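Local atomic coordinates of aerobactin synthase IucA (Klebsiella pneumoniae subsp. pneumoniae, PDB entry 5JM8), a protein that probably catalyses the ATP-dependent joining of citrate to N6-acetyl-N6-hydroxylysine in the biosynthesis of the siderophore aerobactin, as an NIS synthetase. Residues A[57-62]-A[504-509]; A[167-172]-A[226-231]; A[257-262]-A[266-271]. All blocks are in the same frame, centred on the assembly; numbering follows the deposited sequence.

In the fold
From the N terminus, the chain first meets contact 1 in the loop between strands 49-54 and 64-72 of the N-terminal antiparallel sheet. That contact closes only with helix 506-521, more than 440 residues later, so contacts 2 and 3 both fall within its span. Contact 2 joins the end of helix 163-169 to the start of helix 228-235, and contact 3 follows it in series as the hairpin of strands 258-261 and 267-269. These two touch where 169-171 packs on Pro261 and Thr262, their centres about 10 Å apart. Contact 1 lies across the chain's centre, its centre about 38 Å from that of contact 2 and about 35 Å from that of contact 3.

Contact 1 (A[57-62]-A[504-509]); sequences FSPTQH and DSEANL
The turn between strands 49-54 and 64-72 meets the first turn of helix 506-521 where Ser58 and Thr60 close on the carboxylate of Glu506. Ser58 OG donates to Glu506 OE2 over 2.8 Å, approaching on the syn side and slightly out of the carboxylate plane. The short bond from Thr60 OG1 to Glu506 OE1, 2.5 Å, uses the syn lone pair, so the two hydroxyls grip the two oxygens separately and fix the rotation of the carboxylate. Tyr56 OH adds another bond to OE2. Beyond CG the glutamate chain is extended, which carries its carboxylate from the helix across to the loop. Pro59 crosses the glutamate at a slant, its CD 3.7 Å from Glu506 OE2.

The hydroxyls are themselves held in place. Ser58 OG, placed anti to its own nitrogen by chi1 of 165°, accepts from Thr60 N at 2.9 Å, forming an ST turn within the type I turn 58-61. His62 ND1 donates to Thr60 OG1 (3.0 Å), with the oxygen nearly in the imidazole plane, and thus acts as a second-shell support. On the helix side, Ser505 OG caps Asn508 N.

Phe492 and Ala496 of helix 475-500 cover Thr60. The arrangement is a buried carboxylate clasped by turn hydroxyls, joining the N-terminal sheet to a capped helix N-terminus in the FhuF-like region.

Contact 2 (A[167-172]-A[226-231]); sequences ERYLPD and LHPWQG
The ring of Tyr169 is packed on both faces: Trp229 CB sits over one, offset toward the rim, and Arg168 CB lies over the centre of the other. The first is a CH-pi contact, with Trp229 CB 4.1 Å from the ring centroid and 22° off the normal. Around the same phenol, His227 CE1 comes obliquely to within 3.6 Å of Tyr169 CD1. Pro228 CB also approaches at a slant and reaches Tyr169 OH at 3.7 Å, so the pyrrolidine packs by the hydroxyl end of the ring. At the edge of the imidazole, in its plane, lie Tyr169 CG and Trp229 N.

The planes of Tyr169 and His227 are turned 58° against each other, and the five-membered ring of Trp229 is tilted from the phenol by about the same amount. With CG anti to its backbone nitrogen (chi1 -171°), the indole swings away beyond CB, leaving CB and CD1 as its nearest atoms to the tyrosine. Its NE1 donates to Glu165, and Phe161 meets the indole edge-to-face.

His227 also works on its own helix. Its ND1 accepts from Trp229 N over 3.1 Å, the nitrogen nearly in the ring plane, which fixes the rotation of the imidazole while its CE1 touches Tyr169. Gly231 N bonds to His227 O in the first helical turn.

Phe177 of strand 177-185 meets Tyr169 edge-to-face and also touches Pro228, while Arg168 forms a salt bridge to Glu254. The whole is an aromatic cluster built on a histidine N-cap, packing the end of helix 163-169 against the start of helix 228-235 within the IucA/IucC region.

Contact 3 (A[257-262]-A[266-271]); sequences APWLPT and RSLYCA. With ATP (adenosine-5'-triphosphate), chain I.
Cys270 packs tightly over Trp259: its CB stands 3.4 Å from the centroid of the six-membered ring, almost on the normal, in a CH-pi contact. SG lies over the five-membered ring, a sulfur-aromatic contact, and meets Ala257 CB at 3.6 Å. With chi1 near 180°, the sulfur is carried across the indole face, toward Ala257. Leu268 CB approaches Trp259 CE3 at a slant.

Along the backbones, Leu260 and Tyr269 form an antiparallel hydrogen-bonded pair, the amide of each bonded to the carbonyl of the other. Thr262 N closes the series on Ser267 O at 2.9 Å. Packing is looser at Pro258, whose exposed ring makes no close side-chain contact with 266-271.

At the far end the extended side chain of Arg266 reaches the ATP beta-phosphate. Arg266 NE donates to ATP O1B and Arg266 NH1 to ATP O2B, each at 3.2 Å, with the phosphorus in plane at the guanidinium edge. Lys278 and Arg349 also bind this ATP.

Strand 267-269 pairs on its other edge with strand 275-284, where Leu268 and Ile277 share backbone hydrogen bonds, with strand 177-185 against Trp259 and Leu268 and helix 198-209 touching Trp259 and Cys270 through Asn209.

Contact 1 (A[57-62]-A[504-509])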
loop_
_atom_site.group_PDB
_atom_site.type_symbol
_atom_site.label_atom_id
_atom_site.label_comp_id
_atom_site.label_asym_id
_atom_site.label_seq_id
_atom_site.Cartn_x
_atom_site.Cartn_y
_atom_site.Cartn_z
ATOM N N PHE A 57 -14.673 -9.005 -41.042
ATOM C CA PHE A 57 -14.379 -10.341 -41.538
ATOM C C PHE A 57 -12.960 -10.743 -41.155
ATOM O O PHE A 57 -12.003 -10.020 -41.428
ATOM C CB PHE A 57 -14.557 -10.412 -43.054
ATOM C CG PHE A 57 -14.337 -11.785 -43.618
ATOM C CD1 PHE A 57 -15.361 -12.718 -43.622
ATOM C CD2 PHE A 57 -13.104 -12.148 -44.130
ATOM C CE1 PHE A 57 -15.160 -13.986 -44.134
ATOM C CE2 PHE A 57 -12.898 -13.414 -44.645
ATOM C CZ PHE A 57 -13.929 -14.334 -44.646
ATOM N N SER A 58 -12.845 -11.909 -40.528
ATOM C CA SER A 58 -11.580 -12.405 -40.009
ATOM C C SER A 58 -11.116 -13.651 -40.753
ATOM O O SER A 58 -11.888 -14.600 -40.912
ATOM C CB SER A 58 -11.711 -12.724 -38.521
ATOM O OG SER A 58 -10.625 -13.512 -38.071
ATOM N N PRO A 59 -9.852 -13.661 -41.208
ATOM C CA PRO A 59 -9.319 -14.890 -41.808
ATOM C C PRO A 59 -9.032 -15.975 -40.778
ATOM O O PRO A 59 -8.571 -17.056 -41.142
ATOM C CB PRO A 59 -8.026 -14.424 -42.478
ATOM C CG PRO A 59 -7.628 -13.208 -41.735
ATOM C CD PRO A 59 -8.899 -12.541 -41.319
ATOM N N THR A 60 -9.296 -15.677 -39.510
ATOM C CA THR A 60 -9.198 -16.664 -38.443
ATOM C C THR A 60 -10.567 -16.864 -37.801
ATOM O O THR A 60 -10.674 -17.366 -36.685
ATOM C CB THR A 60 -8.173 -16.242 -37.375
ATOM O OG1 THR A 60 -8.434 -14.896 -36.959
ATOM C CG2 THR A 60 -6.763 -16.331 -37.931
ATOM N N GLN A 61 -11.608 -16.466 -38.528
ATOM C CA GLN A 61 -12.998 -16.677 -38.123
ATOM C C GLN A 61 -13.397 -15.949 -36.833
ATOM O O GLN A 61 -14.427 -16.267 -36.237
ATOM C CB GLN A 61 -13.281 -18.174 -37.970
ATOM C CG GLN A 61 -13.171 -18.966 -39.269
ATOM C CD GLN A 61 -11.790 -19.556 -39.507
ATOM O OE1 GLN A 61 -11.141 -20.055 -38.588
ATOM N NE2 GLN A 61 -11.343 -19.515 -40.757
ATOM N N HIS A 62 -12.591 -14.983 -36.399
ATOM C CA HIS A 62 -13.006 -14.080 -35.329
ATOM C C HIS A 62 -13.894 -12.980 -35.915
ATOM O O HIS A 62 -13.559 -11.797 -35.842
ATOM C CB HIS A 62 -11.799 -13.455 -34.617
ATOM C CG HIS A 62 -10.987 -14.428 -33.816
ATOM N ND1 HIS A 62 -9.954 -15.162 -34.360
ATOM C CD2 HIS A 62 -11.044 -14.774 -32.508
ATOM C CE1 HIS A 62 -9.416 -15.923 -33.423
ATOM N NE2 HIS A 62 -10.059 -15.707 -32.290
ATOM N N ASP A 504 -3.709 -3.120 -37.237
ATOM C CA ASP A 504 -3.024 -3.673 -38.402
ATOM C C ASP A 504 -3.770 -4.934 -38.820
ATOM O O ASP A 504 -4.429 -5.561 -37.998
ATOM C CB ASP A 504 -1.554 -3.986 -38.096
ATOM C CG ASP A 504 -0.729 -4.229 -39.352
ATOM O OD1 ASP A 504 -1.240 -3.997 -40.469
ATOM O OD2 ASP A 504 0.442 -4.642 -39.219
ATOM N N SER A 505 -3.679 -5.304 -40.093
ATOM C CA SER A 505 -4.391 -6.478 -40.597
ATOM C C SER A 505 -3.897 -7.750 -39.907
ATOM O O SER A 505 -2.747 -7.816 -39.481
ATOM C CB SER A 505 -4.220 -6.595 -42.114
ATOM O OG SER A 505 -2.852 -6.636 -42.470
ATOM N N GLU A 506 -4.769 -8.749 -39.779
ATOM C CA GLU A 506 -4.355 -10.041 -39.238
ATOM C C GLU A 506 -3.267 -10.631 -40.119
ATOM O O GLU A 506 -2.304 -11.217 -39.626
ATOM C CB GLU A 506 -5.533 -11.013 -39.146
ATOM C CG GLU A 506 -6.662 -10.540 -38.250
ATOM C CD GLU A 506 -7.685 -11.625 -37.956
ATOM O OE1 GLU A 506 -7.289 -12.800 -37.805
ATOM O OE2 GLU A 506 -8.889 -11.299 -37.877
ATOM N N ALA A 507 -3.431 -10.457 -41.429
ATOM C CA ALA A 507 -2.486 -10.975 -42.414
ATOM C C ALA A 507 -1.076 -10.463 -42.146
ATOM O O ALA A 507 -0.115 -11.233 -42.158
ATOM C CB ALA A 507 -2.929 -10.593 -43.821
ATOM N N ASN A 508 -0.958 -9.164 -41.897
ATOM C CA ASN A 508 0.336 -8.562 -41.613
ATOM C C ASN A 508 0.896 -9.033 -40.278
ATOM O O ASN A 508 2.085 -9.324 -40.163
ATOM C CB ASN A 508 0.232 -7.037 -41.620
ATOM C CG ASN A 508 0.057 -6.466 -43.014
ATOM O OD1 ASN A 508 0.307 -7.140 -44.016
ATOM N ND2 ASN A 508 -0.365 -5.209 -43.085
ATOM N N LEU A 509 0.040 -9.107 -39.267
ATOM C CA LEU A 509 0.483 -9.495 -37.935
ATOM C C LEU A 509 0.889 -10.963 -37.908
ATOM O O LEU A 509 1.828 -11.339 -37.210
ATOM C CB LEU A 509 -0.614 -9.222 -36.905
ATOM C CG LEU A 509 -0.993 -7.745 -36.747
ATOM C CD1 LEU A 509 -2.240 -7.586 -35.880
ATOM C CD2 LEU A 509 0.169 -6.940 -36.178
#

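Contact 2 (A[167-172]-A[226-231])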
loop_
_atom_site.group_PDB
_atom_site.type_symbol
_atom_site.label_atom_id
_atom_site.label_comp_id
_atom_site.label_asym_id
_atom_site.label_seq_id
_atom_site.Cartn_x
_atom_site.Cartn_y
_atom_site.Cartn_z
ATOM N N GLU A 167 -23.964 -17.038 -9.269
ATOM C CA GLU A 167 -23.596 -15.711 -8.783
ATOM C C GLU A 167 -22.389 -15.743 -7.853
ATOM O O GLU A 167 -21.651 -14.764 -7.760
ATOM C CB GLU A 167 -24.772 -15.062 -8.044
ATOM C CG GLU A 167 -25.866 -14.507 -8.942
ATOM C CD GLU A 167 -26.912 -13.719 -8.171
ATOM O OE1 GLU A 167 -26.870 -13.729 -6.921
ATOM O OE2 GLU A 167 -27.772 -13.086 -8.816
ATOM N N ARG A 168 -22.200 -16.861 -7.161
ATOM C CA ARG A 168 -21.178 -16.951 -6.125
ATOM C C ARG A 168 -19.954 -17.743 -6.571
ATOM O O ARG A 168 -18.828 -17.399 -6.217
ATOM C CB ARG A 168 -21.768 -17.582 -4.858
ATOM C CG ARG A 168 -20.854 -17.491 -3.640
ATOM C CD ARG A 168 -21.472 -18.131 -2.406
ATOM N NE ARG A 168 -20.554 -18.105 -1.271
ATOM C CZ ARG A 168 -20.738 -18.770 -0.135
ATOM N NH1 ARG A 168 -19.842 -18.681 0.839
ATOM N NH2 ARG A 168 -21.812 -19.527 0.030
ATOM N N TYR A 169 -20.174 -18.793 -7.357
ATOM C CA TYR A 169 -19.138 -19.796 -7.590
ATOM C C TYR A 169 -18.478 -19.693 -8.967
ATOM O O TYR A 169 -17.463 -20.344 -9.224
ATOM C CB TYR A 169 -19.741 -21.189 -7.385
ATOM C CG TYR A 169 -20.267 -21.388 -5.976
ATOM C CD1 TYR A 169 -19.501 -21.028 -4.875
ATOM C CD2 TYR A 169 -21.533 -21.908 -5.747
ATOM C CE1 TYR A 169 -19.969 -21.194 -3.589
ATOM C CE2 TYR A 169 -22.013 -22.078 -4.458
ATOM C CZ TYR A 169 -21.225 -21.718 -3.384
ATOM O OH TYR A 169 -21.685 -21.879 -2.096
ATOM N N LEU A 170 -19.045 -18.868 -9.841
ATOM C CA LEU A 170 -18.418 -18.549 -11.119
ATOM C C LEU A 170 -17.729 -17.189 -11.021
ATOM O O LEU A 170 -18.036 -16.405 -10.127
ATOM C CB LEU A 170 -19.451 -18.542 -12.245
ATOM C CG LEU A 170 -20.251 -19.829 -12.452
ATOM C CD1 LEU A 170 -21.291 -19.599 -13.521
ATOM C CD2 LEU A 170 -19.354 -20.998 -12.820
ATOM N N PRO A 171 -16.785 -16.910 -11.934
ATOM C CA PRO A 171 -16.058 -15.637 -11.881
ATOM C C PRO A 171 -16.823 -14.455 -12.459
ATOM O O PRO A 171 -16.453 -13.310 -12.207
ATOM C CB PRO A 171 -14.816 -15.915 -12.727
ATOM C CG PRO A 171 -15.255 -16.955 -13.695
ATOM C CD PRO A 171 -16.203 -17.831 -12.926
ATOM N N ASP A 172 -17.869 -14.738 -13.227
ATOM C CA ASP A 172 -18.524 -13.728 -14.052
ATOM C C ASP A 172 -18.977 -12.507 -13.247
ATOM O O ASP A 172 -18.794 -11.371 -13.684
ATOM C CB ASP A 172 -19.722 -14.349 -14.781
ATOM C CG ASP A 172 -19.337 -15.560 -15.617
ATOM O OD1 ASP A 172 -18.731 -16.501 -15.064
ATOM O OD2 ASP A 172 -19.638 -15.572 -16.829
ATOM N N LEU A 226 -12.282 -27.438 1.593
ATOM C CA LEU A 226 -13.282 -27.845 0.608
ATOM C C LEU A 226 -13.897 -26.656 -0.121
ATOM O O LEU A 226 -13.931 -25.542 0.399
ATOM C CB LEU A 226 -14.404 -28.645 1.278
ATOM C CG LEU A 226 -14.153 -30.131 1.542
ATOM C CD1 LEU A 226 -13.502 -30.341 2.890
ATOM C CD2 LEU A 226 -15.453 -30.909 1.445
ATOM N N HIS A 227 -14.385 -26.913 -1.331
ATOM C CA HIS A 227 -15.167 -25.936 -2.074
ATOM C C HIS A 227 -16.552 -25.871 -1.432
ATOM O O HIS A 227 -17.167 -26.915 -1.205
ATOM C CB HIS A 227 -15.254 -26.328 -3.553
ATOM C CG HIS A 227 -15.884 -25.289 -4.429
ATOM N ND1 HIS A 227 -17.188 -24.876 -4.277
ATOM C CD2 HIS A 227 -15.388 -24.591 -5.479
ATOM C CE1 HIS A 227 -17.470 -23.961 -5.189
ATOM N NE2 HIS A 227 -16.394 -23.770 -5.931
ATOM N N PRO A 228 -17.044 -24.655 -1.119
ATOM C CA PRO A 228 -18.309 -24.540 -0.380
ATOM C C PRO A 228 -19.471 -25.307 -1.007
ATOM O O PRO A 228 -20.328 -25.806 -0.283
ATOM C CB PRO A 228 -18.589 -23.034 -0.404
ATOM C CG PRO A 228 -17.256 -22.411 -0.517
ATOM C CD PRO A 228 -16.451 -23.332 -1.386
ATOM N N TRP A 229 -19.494 -25.400 -2.332
ATOM C CA TRP A 229 -20.559 -26.115 -3.028
ATOM C C TRP A 229 -20.324 -27.628 -3.014
ATOM O O TRP A 229 -21.254 -28.396 -2.776
ATOM C CB TRP A 229 -20.686 -25.612 -4.467
ATOM C CG TRP A 229 -21.901 -26.139 -5.170
ATOM C CD1 TRP A 229 -23.172 -25.650 -5.086
ATOM C CD2 TRP A 229 -21.960 -27.257 -6.065
ATOM N NE1 TRP A 229 -24.019 -26.394 -5.871
ATOM C CE2 TRP A 229 -23.300 -27.387 -6.483
ATOM C CE3 TRP A 229 -21.010 -28.160 -6.554
ATOM C CZ2 TRP A 229 -23.714 -28.383 -7.366
ATOM C CZ3 TRP A 229 -21.424 -29.149 -7.430
ATOM C CH2 TRP A 229 -22.764 -29.252 -7.827
ATOM N N GLN A 230 -19.090 -28.056 -3.271
ATOM C CA GLN A 230 -18.752 -29.478 -3.206
ATOM C C GLN A 230 -18.925 -30.023 -1.803
ATOM O O GLN A 230 -19.458 -31.115 -1.614
ATOM C CB GLN A 230 -17.312 -29.725 -3.652
ATOM C CG GLN A 230 -17.122 -29.785 -5.146
ATOM C CD GLN A 230 -17.764 -31.006 -5.773
ATOM O OE1 GLN A 230 -18.643 -30.888 -6.623
ATOM N NE2 GLN A 230 -17.316 -32.188 -5.365
ATOM N N GLY A 231 -18.456 -29.259 -0.824
ATOM C CA GLY A 231 -18.493 -29.684 0.560
ATOM C C GLY A 231 -19.898 -29.975 1.043
ATOM O O GLY A 231 -20.122 -30.957 1.748
#

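Contact 3 (A[257-262]-A[266-271])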
loop_
_atom_site.group_PDB
_atom_site.type_symbol
_atom_site.label_atom_id
_atom_site.label_comp_id
_atom_site.label_asym_id
_atom_site.label_seq_id
_atom_site.Cartn_x
_atom_site.Cartn_y
_atom_site.Cartn_z
ATOM N N ALA A 257 -9.769 -16.562 4.888
ATOM C CA ALA A 257 -9.500 -15.559 3.868
ATOM C C ALA A 257 -10.442 -15.698 2.677
ATOM O O ALA A 257 -10.976 -16.777 2.431
ATOM C CB ALA A 257 -8.053 -15.666 3.410
ATOM N N PRO A 258 -10.651 -14.599 1.936
ATOM C CA PRO A 258 -11.524 -14.631 0.758
ATOM C C PRO A 258 -10.848 -15.260 -0.454
ATOM O O PRO A 258 -9.677 -14.984 -0.712
ATOM C CB PRO A 258 -11.818 -13.153 0.508
ATOM C CG PRO A 258 -10.607 -12.453 1.001
ATOM C CD PRO A 258 -10.117 -13.247 2.183
ATOM N N TRP A 259 -11.585 -16.091 -1.184
ATOM C CA TRP A 259 -11.067 -16.746 -2.381
ATOM C C TRP A 259 -11.857 -16.332 -3.613
ATOM O O TRP A 259 -13.072 -16.161 -3.550
ATOM C CB TRP A 259 -11.108 -18.260 -2.217
ATOM C CG TRP A 259 -10.100 -18.760 -1.251
ATOM C CD1 TRP A 259 -10.197 -18.762 0.108
ATOM C CD2 TRP A 259 -8.827 -19.331 -1.565
ATOM N NE1 TRP A 259 -9.063 -19.305 0.661
ATOM C CE2 TRP A 259 -8.206 -19.659 -0.347
ATOM C CE3 TRP A 259 -8.152 -19.592 -2.760
ATOM C CZ2 TRP A 259 -6.944 -20.240 -0.290
ATOM C CZ3 TRP A 259 -6.902 -20.168 -2.700
ATOM C CH2 TRP A 259 -6.310 -20.485 -1.476
ATOM N N LEU A 260 -11.155 -16.185 -4.733
ATOM C CA LEU A 260 -11.762 -15.753 -5.985
ATOM C C LEU A 260 -11.807 -16.895 -6.996
ATOM O O LEU A 260 -10.763 -17.439 -7.354
ATOM C CB LEU A 260 -10.980 -14.579 -6.583
ATOM C CG LEU A 260 -11.216 -13.172 -6.030
ATOM C CD1 LEU A 260 -10.786 -13.045 -4.576
ATOM C CD2 LEU A 260 -10.480 -12.165 -6.897
ATOM N N PRO A 261 -13.012 -17.277 -7.456
ATOM C CA PRO A 261 -13.016 -18.229 -8.572
ATOM C C PRO A 261 -12.393 -17.619 -9.825
ATOM O O PRO A 261 -12.721 -16.486 -10.177
ATOM C CB PRO A 261 -14.505 -18.539 -8.780
ATOM C CG PRO A 261 -15.246 -17.452 -8.076
ATOM C CD PRO A 261 -14.371 -17.027 -6.943
ATOM N N THR A 262 -11.496 -18.354 -10.473
ATOM C CA THR A 262 -10.806 -17.853 -11.656
ATOM C C THR A 262 -11.559 -18.255 -12.921
ATOM O O THR A 262 -12.668 -18.783 -12.846
ATOM C CB THR A 262 -9.358 -18.377 -11.726
ATOM O OG1 THR A 262 -9.362 -19.796 -11.931
ATOM C CG2 THR A 262 -8.616 -18.051 -10.439
ATOM N N ARG A 266 -13.254 -23.786 -11.050
ATOM C CA ARG A 266 -12.853 -24.760 -10.037
ATOM C C ARG A 266 -11.522 -24.403 -9.399
ATOM O O ARG A 266 -11.170 -24.944 -8.351
ATOM C CB ARG A 266 -12.779 -26.169 -10.631
ATOM C CG ARG A 266 -11.774 -26.363 -11.760
ATOM C CD ARG A 266 -11.585 -27.852 -12.013
ATOM N NE ARG A 266 -10.915 -28.158 -13.275
ATOM C CZ ARG A 266 -10.688 -29.394 -13.708
ATOM N NH1 ARG A 266 -10.074 -29.594 -14.866
ATOM N NH2 ARG A 266 -11.073 -30.437 -12.985
ATOM N N SER A 267 -10.785 -23.496 -10.032
ATOM C CA SER A 267 -9.529 -23.017 -9.477
ATOM C C SER A 267 -9.747 -21.683 -8.784
ATOM O O SER A 267 -10.252 -20.735 -9.387
ATOM C CB SER A 267 -8.467 -22.889 -10.566
ATOM O OG SER A 267 -8.144 -24.161 -11.101
ATOM N N LEU A 268 -9.369 -21.630 -7.511
ATOM C CA LEU A 268 -9.562 -20.442 -6.687
ATOM C C LEU A 268 -8.247 -19.710 -6.428
ATOM O O LEU A 268 -7.179 -20.321 -6.420
ATOM C CB LEU A 268 -10.208 -20.824 -5.356
ATOM C CG LEU A 268 -11.720 -21.072 -5.341
ATOM C CD1 LEU A 268 -12.146 -22.065 -6.406
ATOM C CD2 LEU A 268 -12.158 -21.547 -3.962
ATOM N N TYR A 269 -8.343 -18.402 -6.206
ATOM C CA TYR A 269 -7.180 -17.564 -5.934
ATOM C C TYR A 269 -7.364 -16.751 -4.654
ATOM O O TYR A 269 -8.424 -16.171 -4.421
ATOM C CB TYR A 269 -6.915 -16.635 -7.123
ATOM C CG TYR A 269 -5.929 -15.518 -6.847
ATOM C CD1 TYR A 269 -4.579 -15.782 -6.664
ATOM C CD2 TYR A 269 -6.352 -14.196 -6.790
ATOM C CE1 TYR A 269 -3.676 -14.760 -6.421
ATOM C CE2 TYR A 269 -5.458 -13.167 -6.548
ATOM C CZ TYR A 269 -4.124 -13.453 -6.365
ATOM O OH TYR A 269 -3.240 -12.424 -6.124
ATOM N N CYS A 270 -6.325 -16.736 -3.822
ATOM C CA CYS A 270 -6.277 -15.891 -2.633
ATOM C C CYS A 270 -4.927 -15.180 -2.599
ATOM O O CYS A 270 -3.882 -15.821 -2.490
ATOM C CB CYS A 270 -6.496 -16.719 -1.363
ATOM S SG CYS A 270 -6.461 -15.773 0.179
ATOM N N ALA A 271 -4.960 -13.854 -2.696
ATOM C CA ALA A 271 -3.754 -13.050 -2.890
ATOM C C ALA A 271 -2.719 -13.257 -1.787
ATOM O O ALA A 271 -1.518 -13.111 -2.020
ATOM C CB ALA A 271 -4.125 -11.572 -2.985
HETATM P PG ATP I . -7.137 -24.553 -14.466
HETATM O O1G ATP I . -7.595 -23.927 -13.173
HETATM O O2G ATP I . -6.400 -23.598 -15.373
HETATM O O3G ATP I . -6.429 -25.875 -14.290
HETATM P PB ATP I . -8.922 -26.201 -16.064
HETATM O O1B ATP I . -10.410 -26.389 -15.899
HETATM O O2B ATP I . -7.984 -27.333 -15.709
HETATM O O3B ATP I . -8.505 -24.844 -15.284
HETATM P PA ATP I . -9.197 -26.467 -18.903
HETATM O O1A ATP I . -9.477 -27.911 -18.568
HETATM O O2A ATP I . -8.254 -26.130 -20.032
HETATM O O3A ATP I . -8.634 -25.737 -17.582
HETATM O "O5'" ATP I . -10.571 -25.682 -19.180
HETATM C "C5'" ATP I . -10.492 -24.294 -19.487
HETATM C "C4'" ATP I . -11.718 -23.536 -19.001
HETATM O "O4'" ATP I . -11.584 -22.171 -19.404
HETATM C "C3'" ATP I . -13.022 -24.058 -19.585
HETATM O "O3'" ATP I . -13.971 -24.270 -18.532
HETATM C "C2'" ATP I . -13.499 -22.986 -20.547
HETATM O "O2'" ATP I . -14.902 -22.754 -20.434
HETATM C "C1'" ATP I . -12.723 -21.741 -20.151
HETATM N N9 ATP I . -12.271 -20.975 -21.333
HETATM C C8 ATP I . -12.611 -19.699 -21.578
HETATM N N7 ATP I . -12.047 -19.264 -22.733
HETATM C C5 ATP I . -11.328 -20.281 -23.238
HETATM C C6 ATP I . -10.484 -20.488 -24.432
HETATM N N6 ATP I . -10.316 -19.475 -25.315
HETATM N N1 ATP I . -9.909 -21.701 -24.595
HETATM C C2 ATP I . -10.084 -22.701 -23.709
HETATM N N3 ATP I . -10.839 -22.574 -22.603
HETATM C C4 ATP I . -11.478 -21.412 -22.315
#